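Pectate lyase (Bacillus subtilis, PDB 5AMV) cleaves the alpha-1,4-linked galacturonan of pectate by calcium-dependent elimination, giving oligosaccharides with an unsaturated sugar at their non-reducing ends. Local coordinates at residues D244-S249 and I276-P281; F306-G311 and T335-S340; N240-H245 and H269-K274; N293-S298 and N323-P328. All coordinates share one frame; numbering follows the deposited sequence.

Contact 1 of 4, residues D244-S249 and I276-P281; sequences DHDKSS and IVQRAP. With ADA (alpha-D-galactopyranuronic acid), chain B; ADA (alpha-D-galactopyranuronic acid), chain C.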
# COMPACT_ATOMS: atom_id res chain seq x y z
N ASP A 244 -10.13 -6.46 -2.51
CA ASP A 244 -9.92 -7.90 -2.20
C ASP A 244 -8.50 -8.10 -1.66
O ASP A 244 -7.62 -8.72 -2.29
CB ASP A 244 -10.20 -8.74 -3.46
CG ASP A 244 -11.62 -8.57 -3.91
OD1 ASP A 244 -12.55 -8.95 -3.16
OD2 ASP A 244 -11.82 -7.95 -4.97
N HIS A 245 -8.28 -7.54 -0.46
CA HIS A 245 -6.96 -7.56 0.16
C HIS A 245 -7.16 -7.28 1.67
O HIS A 245 -8.16 -6.66 2.06
CB HIS A 245 -6.06 -6.49 -0.51
CG HIS A 245 -4.69 -6.41 0.09
ND1 HIS A 245 -3.61 -7.14 -0.38
CD2 HIS A 245 -4.23 -5.73 1.17
CE1 HIS A 245 -2.55 -6.89 0.37
NE2 HIS A 245 -2.90 -6.05 1.32
N ASP A 246 -6.26 -7.78 2.51
CA ASP A 246 -6.40 -7.61 3.95
C ASP A 246 -5.89 -6.24 4.43
O ASP A 246 -6.70 -5.34 4.63
CB ASP A 246 -5.74 -8.84 4.63
CG ASP A 246 -5.87 -8.85 6.15
OD1 ASP A 246 -6.35 -7.90 6.76
OD2 ASP A 246 -5.37 -9.84 6.72
N LYS A 247 -4.57 -6.05 4.53
CA LYS A 247 -3.99 -4.80 5.07
C LYS A 247 -3.59 -3.84 3.96
O LYS A 247 -2.58 -4.04 3.26
CB LYS A 247 -2.78 -5.17 5.91
CG LYS A 247 -3.22 -5.98 7.16
CD LYS A 247 -2.04 -6.41 8.03
CE LYS A 247 -1.46 -7.74 7.65
NZ LYS A 247 -0.87 -8.36 8.91
N SER A 248 -4.37 -2.79 3.77
CA SER A 248 -4.14 -1.94 2.59
C SER A 248 -2.96 -0.99 2.66
O SER A 248 -2.08 -1.01 1.80
CB SER A 248 -5.36 -1.10 2.31
OG SER A 248 -5.12 -0.20 1.25
N SER A 249 -2.98 -0.09 3.65
CA SER A 249 -2.12 1.07 3.64
C SER A 249 -1.68 1.38 5.06
O SER A 249 -2.48 1.87 5.85
CB SER A 249 -2.87 2.29 3.06
OG SER A 249 -3.26 2.05 1.70
N ILE A 276 -11.74 -4.61 1.43
CA ILE A 276 -10.50 -4.40 2.13
C ILE A 276 -10.80 -4.60 3.61
O ILE A 276 -11.82 -4.13 4.14
CB ILE A 276 -10.02 -2.96 1.89
CG1 ILE A 276 -9.67 -2.73 0.38
CG2 ILE A 276 -8.77 -2.62 2.77
CD1 ILE A 276 -8.52 -3.69 -0.11
N VAL A 277 -9.97 -5.40 4.28
CA VAL A 277 -10.23 -5.74 5.68
C VAL A 277 -9.91 -4.57 6.60
O VAL A 277 -10.73 -4.23 7.47
CB VAL A 277 -9.45 -7.02 6.16
CG1 VAL A 277 -9.69 -7.26 7.62
CG2 VAL A 277 -9.87 -8.24 5.36
N GLN A 278 -8.70 -4.04 6.49
CA GLN A 278 -8.24 -3.09 7.50
C GLN A 278 -7.12 -2.20 6.98
O GLN A 278 -6.62 -2.38 5.86
CB GLN A 278 -7.76 -3.89 8.72
CG GLN A 278 -6.57 -4.81 8.41
CD GLN A 278 -6.18 -5.65 9.61
OE1 GLN A 278 -6.07 -5.13 10.72
NE2 GLN A 278 -5.94 -6.95 9.39
N ARG A 279 -6.74 -1.21 7.80
CA ARG A 279 -5.64 -0.27 7.46
C ARG A 279 -5.90 0.51 6.19
O ARG A 279 -5.22 0.33 5.19
CB ARG A 279 -4.26 -0.97 7.40
CG ARG A 279 -4.00 -1.81 8.65
CD ARG A 279 -2.64 -2.47 8.62
NE ARG A 279 -2.35 -3.15 9.87
CZ ARG A 279 -1.19 -3.74 10.16
NH1 ARG A 279 -0.19 -3.76 9.27
NH2 ARG A 279 -1.02 -4.31 11.35
N ALA A 280 -6.92 1.37 6.24
CA ALA A 280 -7.24 2.12 5.05
C ALA A 280 -7.39 3.62 5.22
O ALA A 280 -8.43 4.18 4.86
CB ALA A 280 -8.49 1.53 4.37
N PRO A 281 -6.37 4.31 5.81
CA PRO A 281 -5.06 3.80 6.20
C PRO A 281 -4.98 3.57 7.73
O PRO A 281 -5.82 4.11 8.48
CB PRO A 281 -4.13 4.97 5.85
CG PRO A 281 -4.96 6.16 6.20
CD PRO A 281 -6.43 5.79 5.90
C1 ADA B . -3.01 -6.58 13.29
C2 ADA B . -1.68 -7.25 13.68
C3 ADA B . -1.27 -6.84 15.10
C4 ADA B . -1.16 -5.32 15.21
C5 ADA B . -2.50 -4.70 14.82
C6 ADA B . -2.28 -3.21 14.70
O2 ADA B . -1.91 -8.67 13.71
O3 ADA B . 0.01 -7.39 15.42
O4 ADA B . -0.16 -4.88 14.28
O5 ADA B . -2.93 -5.17 13.51
O6B ADA B . -2.54 -2.68 13.58
O6A ADA B . -1.82 -2.54 15.68
C1 ADA C . -6.71 -8.33 16.00
C2 ADA C . -6.11 -6.94 16.22
C3 ADA C . -6.11 -6.15 14.90
C4 ADA C . -5.34 -6.92 13.82
C5 ADA C . -5.94 -8.34 13.71
C6 ADA C . -5.28 -9.19 12.66
O2 ADA C . -6.84 -6.24 17.25
O3 ADA C . -5.61 -4.83 15.10
O4 ADA C . -3.95 -6.95 14.17
O5 ADA C . -5.95 -9.02 14.99
O6B ADA C . -5.07 -8.73 11.49
O6A ADA C . -4.97 -10.36 13.01
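The guanidinium of Arg279 carries Lys247 CD on one face, 3.4 Å above its plane and offset toward the rim, while the galacturonate of chain B meets it at the edge. This is the substrate groove of a right-handed parallel beta-helix, the fold of polysaccharide lyase family 1, where the chain turns a corner at 244-246 beside strand 276-278 of the next coil. Arg279, the inferred active-site residue, runs extended from CG to NE alongside Lys247, both pointing the same way, and NH2 bonds ADA O5 of chain B at 3.0 Å. The second flat pair is the carboxylate of Asp246 and the amide of Gln278, planes 20° apart. Asp246 OD1 lies 2° out of the Gln278 amide plane and is met by NE2 on its syn side at 2.8 Å. The other carboxylate oxygen, OD2, is salt-bridged to Lys218, so both oxygens are occupied. Parallel bridges pair His245 with Ile276 and Lys247 with Gln278, and Ser249 N closes on Arg279 O at 2.8 Å. With one hydrogen on Asp246, the amide nitrogen spends the other on the sugar of chain C: Gln278 NE2 reaches ADA O6B at 2.9 Å, angle at hydrogen 176°.

Contact 2 of 4, residues F306-G311 and T335-S340; sequences FSYAWG and TISVFS. With ADA (alpha-D-galactopyranuronic acid), chain B.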
# COMPACT_ATOMS: atom_id res chain seq x y z
N PHE A 306 -14.88 -6.90 6.21
CA PHE A 306 -14.47 -5.59 6.71
C PHE A 306 -14.24 -5.62 8.20
O PHE A 306 -15.09 -6.13 8.96
CB PHE A 306 -15.61 -4.60 6.44
CG PHE A 306 -15.32 -3.18 6.91
CD1 PHE A 306 -15.68 -2.80 8.20
CD2 PHE A 306 -14.74 -2.23 6.05
CE1 PHE A 306 -15.41 -1.49 8.68
CE2 PHE A 306 -14.49 -0.92 6.51
CZ PHE A 306 -14.81 -0.57 7.83
N SER A 307 -13.12 -5.01 8.65
CA SER A 307 -12.86 -4.84 10.08
C SER A 307 -12.95 -3.35 10.45
O SER A 307 -13.76 -2.94 11.29
CB SER A 307 -11.47 -5.42 10.41
OG SER A 307 -11.21 -5.46 11.80
N TYR A 308 -12.11 -2.53 9.83
CA TYR A 308 -12.17 -1.09 10.06
C TYR A 308 -11.60 -0.34 8.87
O TYR A 308 -10.86 -0.94 8.08
CB TYR A 308 -11.46 -0.69 11.36
CG TYR A 308 -9.93 -0.79 11.33
CD1 TYR A 308 -9.16 0.28 10.85
CD2 TYR A 308 -9.25 -1.96 11.82
CE1 TYR A 308 -7.73 0.19 10.82
CE2 TYR A 308 -7.83 -2.04 11.80
CZ TYR A 308 -7.10 -0.94 11.34
OH TYR A 308 -5.71 -0.95 11.35
N ALA A 309 -11.93 0.95 8.74
CA ALA A 309 -11.34 1.79 7.71
C ALA A 309 -10.09 2.53 8.21
O ALA A 309 -8.96 2.22 7.79
CB ALA A 309 -12.39 2.80 7.17
N TRP A 310 -10.28 3.47 9.14
CA TRP A 310 -9.15 4.30 9.62
C TRP A 310 -8.54 3.75 10.89
O TRP A 310 -9.25 3.43 11.84
CB TRP A 310 -9.54 5.78 9.81
CG TRP A 310 -10.23 6.33 8.65
CD1 TRP A 310 -9.98 6.02 7.31
CD2 TRP A 310 -11.30 7.28 8.65
NE1 TRP A 310 -10.87 6.71 6.51
CE2 TRP A 310 -11.68 7.49 7.29
CE3 TRP A 310 -12.01 7.97 9.67
CZ2 TRP A 310 -12.71 8.36 6.91
CZ3 TRP A 310 -13.06 8.85 9.28
CH2 TRP A 310 -13.39 9.02 7.91
N GLY A 311 -7.21 3.64 10.93
CA GLY A 311 -6.56 3.09 12.13
C GLY A 311 -5.89 4.25 12.82
O GLY A 311 -4.96 4.86 12.27
N THR A 335 -16.32 2.05 12.48
CA THR A 335 -15.70 2.54 11.24
C THR A 335 -14.19 2.72 11.40
O THR A 335 -13.43 2.72 10.39
CB THR A 335 -16.29 3.89 10.78
OG1 THR A 335 -16.10 4.86 11.81
CG2 THR A 335 -17.78 3.75 10.41
N ILE A 336 -13.74 2.91 12.63
CA ILE A 336 -12.29 3.08 12.89
C ILE A 336 -11.81 2.09 13.95
O ILE A 336 -12.64 1.42 14.63
CB ILE A 336 -11.95 4.55 13.30
CG1 ILE A 336 -12.36 4.80 14.78
CG2 ILE A 336 -12.59 5.52 12.29
CD1 ILE A 336 -12.10 6.21 15.27
N SER A 337 -10.49 1.97 14.07
CA SER A 337 -9.90 1.21 15.17
C SER A 337 -8.87 2.13 15.83
O SER A 337 -8.04 2.73 15.16
CB SER A 337 -9.23 -0.07 14.68
OG SER A 337 -8.77 -0.87 15.78
N VAL A 338 -8.97 2.25 17.16
CA VAL A 338 -8.09 3.10 17.98
C VAL A 338 -7.03 2.26 18.68
O VAL A 338 -7.33 1.26 19.36
CB VAL A 338 -8.91 3.90 19.03
CG1 VAL A 338 -7.96 4.86 19.73
CG2 VAL A 338 -10.06 4.70 18.34
N PHE A 339 -5.77 2.63 18.47
CA PHE A 339 -4.63 1.92 19.09
C PHE A 339 -4.03 2.81 20.19
O PHE A 339 -4.32 4.00 20.25
CB PHE A 339 -3.61 1.57 18.00
CG PHE A 339 -4.19 0.73 16.89
CD1 PHE A 339 -4.37 -0.64 17.08
CD2 PHE A 339 -4.63 1.32 15.69
CE1 PHE A 339 -4.94 -1.46 16.08
CE2 PHE A 339 -5.20 0.51 14.67
CZ PHE A 339 -5.36 -0.89 14.87
N SER A 340 -3.21 2.21 21.06
CA SER A 340 -2.56 2.97 22.14
C SER A 340 -1.74 4.12 21.53
O SER A 340 -1.04 3.95 20.52
CB SER A 340 -1.69 2.04 23.00
OG SER A 340 -1.15 2.73 24.12
C1 ADA B . -3.01 -6.58 13.29
C2 ADA B . -1.68 -7.25 13.68
C3 ADA B . -1.27 -6.84 15.10
C4 ADA B . -1.16 -5.32 15.21
C5 ADA B . -2.50 -4.70 14.82
C6 ADA B . -2.28 -3.21 14.70
O2 ADA B . -1.91 -8.67 13.71
O3 ADA B . 0.01 -7.39 15.42
O4 ADA B . -0.16 -4.88 14.28
O5 ADA B . -2.93 -5.17 13.51
O6B ADA B . -2.54 -2.68 13.58
O6A ADA B . -1.82 -2.54 15.68
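Tyr308 and Phe339 approach from opposite directions and meet as an offset edge-to-face pair: the edge of Phe339 is turned toward the face of Tyr308, with planes at 66° and centroids 5.9 Å apart. The phenol oxygen also lies near the plane of the Phe339 ring, with Tyr308 OH 3.5 Å from Phe339 CZ. Ser337 comes over one face of the tyrosine, its CB 3.5 Å from the Tyr308 ring centroid and 17° off the normal, a CH-pi contact. A chi1 of 71°, which sets CG between the backbone N and the carbonyl carbon, swings the Tyr308 ring over this serine. Replacing Tyr308 by an alanine would probably leave Ser337 CB without its aromatic cover and the Phe339 edge without the face it meets. On the sheet face away from these rings, Trp310 and Ile336 cross, CE3 to CG2 at 3.6 Å, while Trp310 NE1 is bonded to Tyr295 OH. The backbones run parallel: Ser337 N bonds Trp310 O at 2.9 Å, and Ala309 N reaches Thr335 O at 2.8 Å from above the carbonyl plane. Phe339 CE1 lies 3.3 Å from O6A of the chain B galacturonate, and the same ring forms a cation-pi pair with Arg282. Phe339 thus appears to offer the glycan a carbon surface, which Tyr308 is likely to steady, while Arg279 and Arg282 give the same sugar hydrogen bonds.

Contact 3 of 4, residues N240-H245 and H269-K274; sequences NYYHDH and HHNRYK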
# COMPACT_ATOMS: atom_id res chain seq x y z
N ASN A 240 -7.23 5.81 -6.73
CA ASN A 240 -6.83 4.43 -6.84
C ASN A 240 -7.92 3.48 -6.43
O ASN A 240 -8.82 3.88 -5.68
CB ASN A 240 -5.56 4.16 -6.02
CG ASN A 240 -4.42 5.07 -6.41
OD1 ASN A 240 -3.84 4.95 -7.49
ND2 ASN A 240 -4.09 5.99 -5.51
N TYR A 241 -7.83 2.22 -6.88
CA TYR A 241 -8.86 1.23 -6.56
C TYR A 241 -8.20 0.05 -5.84
O TYR A 241 -7.49 -0.76 -6.46
CB TYR A 241 -9.58 0.77 -7.84
CG TYR A 241 -10.72 -0.23 -7.66
CD1 TYR A 241 -11.32 -0.48 -6.40
CD2 TYR A 241 -11.25 -0.89 -8.78
CE1 TYR A 241 -12.35 -1.38 -6.27
CE2 TYR A 241 -12.29 -1.80 -8.65
CZ TYR A 241 -12.85 -2.01 -7.39
OH TYR A 241 -13.88 -2.91 -7.25
N TYR A 242 -8.40 -0.01 -4.53
CA TYR A 242 -7.88 -1.10 -3.72
C TYR A 242 -8.99 -2.10 -3.52
O TYR A 242 -10.11 -1.74 -3.08
CB TYR A 242 -7.52 -0.53 -2.35
CG TYR A 242 -6.46 0.57 -2.33
CD1 TYR A 242 -6.81 1.92 -2.41
CD2 TYR A 242 -5.11 0.24 -2.17
CE1 TYR A 242 -5.82 2.92 -2.36
CE2 TYR A 242 -4.13 1.24 -2.06
CZ TYR A 242 -4.50 2.54 -2.16
OH TYR A 242 -3.61 3.58 -2.06
N HIS A 243 -8.75 -3.38 -3.84
CA HIS A 243 -9.81 -4.37 -3.66
C HIS A 243 -9.34 -5.77 -3.33
O HIS A 243 -8.27 -6.17 -3.78
CB HIS A 243 -10.89 -4.35 -4.75
CG HIS A 243 -10.43 -4.80 -6.09
ND1 HIS A 243 -10.54 -6.11 -6.51
CD2 HIS A 243 -9.95 -4.11 -7.16
CE1 HIS A 243 -10.10 -6.22 -7.75
NE2 HIS A 243 -9.75 -5.02 -8.17
N ASP A 244 -10.13 -6.46 -2.51
CA ASP A 244 -9.92 -7.90 -2.20
C ASP A 244 -8.50 -8.10 -1.66
O ASP A 244 -7.62 -8.72 -2.29
CB ASP A 244 -10.20 -8.74 -3.46
CG ASP A 244 -11.62 -8.57 -3.91
OD1 ASP A 244 -12.55 -8.95 -3.16
OD2 ASP A 244 -11.82 -7.95 -4.97
N HIS A 245 -8.28 -7.54 -0.46
CA HIS A 245 -6.96 -7.56 0.16
C HIS A 245 -7.16 -7.28 1.67
O HIS A 245 -8.16 -6.66 2.06
CB HIS A 245 -6.06 -6.49 -0.51
CG HIS A 245 -4.69 -6.41 0.09
ND1 HIS A 245 -3.61 -7.14 -0.38
CD2 HIS A 245 -4.23 -5.73 1.17
CE1 HIS A 245 -2.55 -6.89 0.37
NE2 HIS A 245 -2.90 -6.05 1.32
N HIS A 269 -7.12 10.92 -1.60
CA HIS A 269 -8.47 11.32 -2.04
C HIS A 269 -9.00 10.56 -3.24
O HIS A 269 -8.24 10.13 -4.08
CB HIS A 269 -8.55 12.86 -2.21
CG HIS A 269 -7.87 13.40 -3.44
ND1 HIS A 269 -8.49 13.47 -4.67
CD2 HIS A 269 -6.62 13.92 -3.61
CE1 HIS A 269 -7.65 13.99 -5.55
NE2 HIS A 269 -6.51 14.28 -4.94
N HIS A 270 -10.33 10.46 -3.30
CA HIS A 270 -11.05 9.75 -4.36
C HIS A 270 -10.58 8.32 -4.60
O HIS A 270 -10.71 7.78 -5.72
CB HIS A 270 -11.00 10.57 -5.66
CG HIS A 270 -11.76 11.86 -5.58
ND1 HIS A 270 -11.15 13.05 -5.25
CD2 HIS A 270 -13.06 12.14 -5.79
CE1 HIS A 270 -12.06 14.02 -5.27
NE2 HIS A 270 -13.23 13.49 -5.57
N ASN A 271 -10.04 7.71 -3.55
CA ASN A 271 -9.77 6.29 -3.63
C ASN A 271 -10.96 5.41 -3.30
O ASN A 271 -11.84 5.78 -2.50
CB ASN A 271 -8.62 5.93 -2.72
CG ASN A 271 -7.38 6.72 -3.04
OD1 ASN A 271 -6.73 6.51 -4.08
ND2 ASN A 271 -7.03 7.66 -2.14
N ARG A 272 -10.98 4.23 -3.92
CA ARG A 272 -12.02 3.24 -3.67
C ARG A 272 -11.42 2.05 -2.94
O ARG A 272 -10.37 1.57 -3.36
CB ARG A 272 -12.59 2.79 -5.03
CG ARG A 272 -13.75 1.80 -4.90
CD ARG A 272 -14.28 1.47 -6.32
NE ARG A 272 -15.44 0.57 -6.20
CZ ARG A 272 -16.00 -0.05 -7.23
NH1 ARG A 272 -15.49 0.11 -8.46
NH2 ARG A 272 -17.05 -0.83 -7.04
N TYR A 273 -12.08 1.61 -1.87
CA TYR A 273 -11.63 0.43 -1.08
C TYR A 273 -12.80 -0.52 -1.03
O TYR A 273 -13.79 -0.26 -0.36
CB TYR A 273 -11.22 0.82 0.36
CG TYR A 273 -10.13 1.90 0.43
CD1 TYR A 273 -10.44 3.25 0.35
CD2 TYR A 273 -8.78 1.54 0.61
CE1 TYR A 273 -9.45 4.23 0.42
CE2 TYR A 273 -7.80 2.51 0.73
CZ TYR A 273 -8.13 3.84 0.59
OH TYR A 273 -7.20 4.83 0.65
N LYS A 274 -12.69 -1.64 -1.75
CA LYS A 274 -13.79 -2.60 -1.82
C LYS A 274 -13.28 -3.97 -1.34
O LYS A 274 -12.27 -4.48 -1.80
CB LYS A 274 -14.28 -2.73 -3.25
CG LYS A 274 -15.42 -3.80 -3.34
CD LYS A 274 -16.10 -3.75 -4.68
CE LYS A 274 -17.18 -4.80 -4.71
NZ LYS A 274 -18.04 -4.80 -5.95
O HOH W 1 -4.52 4.32 0.70
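Arg272 lies flat on Tyr241, guanidinium and ring planes 3° apart and centres separated by 4.3 Å. Arg272 CD sits over the rim of the ring, 3.4 Å from Tyr241 CE1, and the phenol oxygen lies over the centre of the guanidinium. With CG anti to the backbone N in both residues (chi1 -177° each), the two side chains leave the backbone in step. His243 CD2 covers the opposite face of the tyrosine, and Lys274 CB stands at its edge. A second shell holds the arginine, whose NE is salt-bridged to Glu296. A leucine in place of Arg272 would probably leave the Tyr241 face without its planar cation and Glu296 without that salt bridge. The supporting backbones are adjacent parallel strands of the beta-helix, axes 4.7 Å apart at 12°, and side chains at equivalent positions line up from coil to coil. Tyr242 and Tyr273 lie side by side on the other face, planes parallel but slid so far that the rings barely overlap, Tyr242 CD1 3.3 Å from Tyr273 CE2. A water joins the two hydroxyls, weakly at Tyr242, whose OH is also hydrogen-bonded to Thr226 OG1. At the strand entrance Asn240 and Asn271 form a rung of an asparagine ladder, amide planes nearly parallel. Asn271 OD1 takes Asn240 N at 2.8 Å and, weakly, ND2; Asn240 OD1 bonds Cys199 N.

Contact 4 of 4, residues N293-S298 and N323-P328; sequences NYYEGS and NVIDVP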
# COMPACT_ATOMS: atom_id res chain seq x y z
N ASN A 293 -13.04 9.62 -0.14
CA ASN A 293 -12.78 8.21 -0.42
C ASN A 293 -14.07 7.44 -0.21
O ASN A 293 -14.95 7.87 0.56
CB ASN A 293 -11.63 7.70 0.46
CG ASN A 293 -10.35 8.45 0.24
OD1 ASN A 293 -9.68 8.33 -0.80
ND2 ASN A 293 -10.01 9.33 1.19
N TYR A 294 -14.17 6.28 -0.86
CA TYR A 294 -15.38 5.47 -0.82
C TYR A 294 -14.94 4.08 -0.34
O TYR A 294 -14.03 3.49 -0.93
CB TYR A 294 -16.04 5.36 -2.18
CG TYR A 294 -17.28 4.51 -2.11
CD1 TYR A 294 -18.36 4.88 -1.28
CD2 TYR A 294 -17.37 3.34 -2.86
CE1 TYR A 294 -19.48 4.12 -1.20
CE2 TYR A 294 -18.53 2.53 -2.79
CZ TYR A 294 -19.58 2.94 -1.95
OH TYR A 294 -20.69 2.15 -1.88
N TYR A 295 -15.56 3.60 0.74
CA TYR A 295 -15.21 2.31 1.34
C TYR A 295 -16.46 1.45 1.28
O TYR A 295 -17.57 1.90 1.67
CB TYR A 295 -14.77 2.47 2.83
CG TYR A 295 -13.71 3.54 3.06
CD1 TYR A 295 -14.05 4.88 3.03
CD2 TYR A 295 -12.36 3.18 3.26
CE1 TYR A 295 -13.08 5.89 3.23
CE2 TYR A 295 -11.38 4.19 3.44
CZ TYR A 295 -11.77 5.52 3.43
OH TYR A 295 -10.87 6.55 3.60
N GLU A 296 -16.32 0.19 0.83
CA GLU A 296 -17.51 -0.67 0.71
C GLU A 296 -17.11 -2.10 0.98
O GLU A 296 -16.03 -2.54 0.56
CB GLU A 296 -18.17 -0.59 -0.67
CG GLU A 296 -17.14 -0.72 -1.83
CD GLU A 296 -17.80 -0.90 -3.20
OE1 GLU A 296 -18.89 -1.53 -3.31
OE2 GLU A 296 -17.19 -0.46 -4.17
N GLY A 297 -17.96 -2.82 1.70
CA GLY A 297 -17.67 -4.20 2.05
C GLY A 297 -18.72 -4.75 2.95
O GLY A 297 -19.78 -4.14 3.13
N SER A 298 -18.44 -5.92 3.52
CA SER A 298 -19.38 -6.61 4.37
C SER A 298 -18.61 -7.21 5.54
O SER A 298 -17.53 -7.78 5.36
CB SER A 298 -20.03 -7.76 3.58
OG SER A 298 -20.67 -8.63 4.51
N ASN A 323 -15.99 11.59 3.45
CA ASN A 323 -15.74 10.21 3.09
C ASN A 323 -17.00 9.41 3.28
O ASN A 323 -17.82 9.75 4.14
CB ASN A 323 -14.62 9.61 3.98
CG ASN A 323 -13.29 10.29 3.76
OD1 ASN A 323 -12.64 10.05 2.75
ND2 ASN A 323 -12.91 11.20 4.66
N VAL A 324 -17.15 8.33 2.50
CA VAL A 324 -18.42 7.57 2.49
C VAL A 324 -18.10 6.09 2.71
O VAL A 324 -17.26 5.54 1.96
CB VAL A 324 -19.08 7.79 1.11
CG1 VAL A 324 -20.40 6.91 0.98
CG2 VAL A 324 -19.44 9.26 0.94
N ILE A 325 -18.75 5.45 3.69
CA ILE A 325 -18.51 4.06 4.05
C ILE A 325 -19.81 3.29 3.92
O ILE A 325 -20.79 3.61 4.64
CB ILE A 325 -17.95 3.97 5.51
CG1 ILE A 325 -16.62 4.74 5.62
CG2 ILE A 325 -17.71 2.52 5.91
CD1 ILE A 325 -16.16 4.90 7.09
N ASP A 326 -19.86 2.30 3.03
CA ASP A 326 -21.03 1.43 2.93
C ASP A 326 -20.69 0.00 3.37
O ASP A 326 -20.21 -0.84 2.56
CB ASP A 326 -21.59 1.43 1.52
CG ASP A 326 -22.35 2.75 1.19
OD1 ASP A 326 -22.79 3.44 2.13
OD2 ASP A 326 -22.47 3.05 0.01
N VAL A 327 -20.98 -0.27 4.64
CA VAL A 327 -20.77 -1.59 5.25
C VAL A 327 -22.06 -1.87 6.04
O VAL A 327 -22.22 -1.40 7.15
CB VAL A 327 -19.50 -1.61 6.16
CG1 VAL A 327 -19.31 -2.98 6.84
CG2 VAL A 327 -18.23 -1.26 5.31
N PRO A 328 -22.97 -2.62 5.44
CA PRO A 328 -24.31 -2.79 6.07
C PRO A 328 -24.19 -3.30 7.51
O PRO A 328 -23.37 -4.20 7.79
CB PRO A 328 -24.97 -3.85 5.17
CG PRO A 328 -24.42 -3.49 3.79
CD PRO A 328 -22.95 -3.15 4.05
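Asn323 OD1 is gripped twice at the buried end of the contact, by Asn293 N at 2.9 Å and by Asn293 ND2 at 3.1 Å. The two donors reach it from opposite faces of its amide plane, and the amides themselves lie nearly parallel, side by side and pointing the same way. Next along the strands, Tyr295 crosses Ile325, CD1 to CG1 at 3.7 Å, with Val324 O in the plane of the tyrosine ring at its edge. Tyr295 continues inward to Trp310. On the other sheet face Tyr294 packs on Val324, CE1 to CG1 again at 3.7 Å, beneath helix 382-392. Holding CG anti to the backbone N (chi1 180°), Tyr294 extends its hydroxyl toward Asp326. There Tyr294 OH donates to Asp326 OD2 at 2.7 Å, on the anti side of the carboxylate; ring and carboxylate planes stand at 83°.

Packing is sparser toward the C-terminal ends, where Asp326 and Gly297 are partly exposed. Glu296 turns away from Asp326 toward Arg272, and Gly297 O touches CD of exposed Pro328 at 3.4 Å. Main-chain bonding still reaches this side, with Gly297 N on Asp326 O at 3.1 Å. The strand axes, 4.6 Å apart and 10° from parallel, show neighbouring parallel strands; the aligned Asn293 and Asn323 amides are a rung of the asparagine ladder of the pectate lyase beta-helix.

From the N terminus, strand 235-245 opens contact 3 and runs round the corner into contact 1, so the two start from one stretch and share Asp244 and His245. Contact 3 closes its loop at 269-274, and contact 1 closes just beyond, at 276-281. Contact 4 opens at 293-298 and contact 2 at 306-311; 323-328 then closes contact 4 before 335-340 closes contact 2, so these two cross. Contacts 3 and 4 tie successive coils of one parallel face, joined where Tyr273 O meets Glu296 N. Contacts 1 and 2 belong to the groove side, linked by Ala280 N and Ala309 O, and both touch the chain B sugar.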